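Local coordinates for glutathione peroxidase (Schistosoma mansoni, PDB 2V1M), which catalyses the reduction of hydrogen peroxide to water by glutathione, which is oxidised to the disulfide, and belongs to the thioredoxin-fold glutathione peroxidases, at residues Tyr50-Glu55 against Ala154-Glu159. Numbering follows the deposited sequence. Where two conformers were deposited one is given.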
# COMPACT_ATOMS: atom_id res chain seq x y z
N TYR A 50 -8.33 7.27 2.29
CA TYR A 50 -9.07 6.55 1.23
C TYR A 50 -9.60 7.50 0.16
O TYR A 50 -9.55 7.17 -1.02
CB TYR A 50 -10.21 5.76 1.85
CG TYR A 50 -9.78 4.35 2.26
CD1 TYR A 50 -9.67 3.31 1.33
CD2 TYR A 50 -9.47 4.09 3.60
CE1 TYR A 50 -9.26 2.04 1.74
CE2 TYR A 50 -9.04 2.81 4.02
CZ TYR A 50 -8.93 1.79 3.08
OH TYR A 50 -8.49 0.58 3.51
N ARG A 51 -10.11 8.67 0.54
CA ARG A 51 -10.65 9.61 -0.46
C ARG A 51 -9.53 10.03 -1.41
O ARG A 51 -9.70 10.02 -2.64
CB ARG A 51 -11.27 10.85 0.19
CG ARG A 51 -12.51 10.63 1.00
CD ARG A 51 -13.77 10.56 0.20
NE ARG A 51 -14.90 10.41 1.11
CZ ARG A 51 -15.97 9.67 0.90
NH1 ARG A 51 -16.12 9.03 -0.27
NH2 ARG A 51 -16.88 9.62 1.87
N GLN A 52 -8.38 10.43 -0.86
CA GLN A 52 -7.31 10.90 -1.73
C GLN A 52 -6.75 9.75 -2.58
O GLN A 52 -6.40 9.97 -3.74
CB GLN A 52 -6.20 11.55 -0.93
CG GLN A 52 -6.65 12.88 -0.30
CD GLN A 52 -5.51 13.69 0.29
OE1 GLN A 52 -4.34 13.36 0.15
NE2 GLN A 52 -5.86 14.78 0.92
N LEU A 53 -6.60 8.56 -1.99
CA LEU A 53 -6.11 7.43 -2.79
C LEU A 53 -7.04 7.11 -3.96
O LEU A 53 -6.59 6.79 -5.06
CB LEU A 53 -5.86 6.19 -1.92
CG LEU A 53 -4.71 6.35 -0.93
CD1 LEU A 53 -4.79 5.19 0.10
CD2 LEU A 53 -3.36 6.28 -1.67
N GLN A 54 -8.36 7.14 -3.72
CA GLN A 54 -9.30 6.85 -4.81
C GLN A 54 -9.23 7.94 -5.90
O GLN A 54 -9.32 7.61 -7.10
CB GLN A 54 -10.72 6.69 -4.24
CG GLN A 54 -11.77 6.53 -5.32
CD GLN A 54 -11.54 5.43 -6.30
OE1 GLN A 54 -10.84 4.43 -6.02
NE2 GLN A 54 -12.13 5.61 -7.51
N GLU A 55 -9.08 9.20 -5.50
CA GLU A 55 -8.89 10.27 -6.48
C GLU A 55 -7.59 10.06 -7.27
O GLU A 55 -7.53 10.30 -8.49
CB GLU A 55 -8.90 11.64 -5.79
CG GLU A 55 -10.27 12.06 -5.28
CD GLU A 55 -10.29 12.80 -3.92
OE1 GLU A 55 -9.25 13.30 -3.46
OE2 GLU A 55 -11.38 12.87 -3.27
N ALA A 154 -0.15 13.24 3.47
CA ALA A 154 -1.32 13.15 2.63
C ALA A 154 -0.97 12.43 1.33
O ALA A 154 0.04 12.77 0.71
CB ALA A 154 -1.83 14.56 2.31
N PRO A 155 -1.82 11.50 0.85
CA PRO A 155 -1.51 10.86 -0.44
C PRO A 155 -1.26 11.88 -1.54
O PRO A 155 -0.37 11.68 -2.36
CB PRO A 155 -2.75 9.99 -0.69
CG PRO A 155 -3.20 9.57 0.73
CD PRO A 155 -2.95 10.84 1.57
N TYR A 156 -2.01 12.98 -1.57
CA TYR A 156 -1.81 13.97 -2.62
C TYR A 156 -0.39 14.51 -2.65
O TYR A 156 0.10 14.91 -3.72
CB TYR A 156 -2.79 15.14 -2.44
CG TYR A 156 -4.20 14.89 -2.82
CD1 TYR A 156 -4.57 13.76 -3.55
CD2 TYR A 156 -5.18 15.81 -2.49
CE1 TYR A 156 -5.87 13.57 -3.96
CE2 TYR A 156 -6.51 15.62 -2.87
CZ TYR A 156 -6.83 14.49 -3.61
OH TYR A 156 -8.13 14.32 -3.99
N ASP A 157 0.27 14.57 -1.51
CA ASP A 157 1.64 15.09 -1.47
C ASP A 157 2.67 14.15 -2.06
O ASP A 157 3.84 14.53 -2.20
CB ASP A 157 1.99 15.49 -0.06
CG ASP A 157 1.19 16.72 0.41
OD1 ASP A 157 0.66 17.45 -0.44
OD2 ASP A 157 1.17 16.99 1.60
N ILE A 158 2.24 12.94 -2.43
CA ILE A 158 3.12 11.95 -3.06
C ILE A 158 3.00 12.03 -4.60
O ILE A 158 3.79 11.43 -5.34
CB ILE A 158 2.75 10.54 -2.53
CG1 ILE A 158 2.87 10.52 -1.01
CG2 ILE A 158 3.65 9.44 -3.14
CD1 ILE A 158 2.34 9.26 -0.37
N GLU A 159 2.02 12.80 -5.10
CA GLU A 159 1.73 12.76 -6.53
C GLU A 159 2.92 13.24 -7.38
O GLU A 159 3.17 12.67 -8.44
CB GLU A 159 0.49 13.60 -6.80
CG GLU A 159 -0.06 13.38 -8.17
CD GLU A 159 -1.55 13.65 -8.28
OE1 GLU A 159 -2.32 13.44 -7.31
OE2 GLU A 159 -1.94 14.07 -9.38
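Gln52, on helix 46-60, lays its side chain along one face of the Tyr156 ring and carries its amide oxygen over the same face to the backbone N of Tyr156. With CG anti to its own carbonyl carbon (chi1 -69°) and the chain extended beyond, Gln52 sets CG over the middle of the Tyr156 ring, 3.6 Å from its centroid, a CH-pi contact. Further out the amide lies almost flat on the ring, the two planes only 7° apart, with Gln52 CD 3.5 Å from Tyr156 CD2. Its OE1 accepts the backbone N-H of Tyr156 at 2.9 Å in a nearly straight bond (168° at the hydrogen), the donor tilted from the amide plane. Pro155 packs against the same glutamine: its CD is 3.2 Å from Gln52 OE1, while its CB meets Leu53 CD2 at 3.9 Å, an apolar contact continued by Leu35 of strand 33-39 against Leu53. At the ring's hydroxyl edge the modelled conformer of Glu55, one of two, comes implausibly close and is doubtful. The contact joins helix 46-60, which follows strand 33-39, to the turn leading into helix 159-167, on one side of the thioredoxin-like sheet. One amide thus satisfies a backbone N-H at this turn and stacks on the ring of the same residue, so the bond and the stacking together probably hold the amide's rotation.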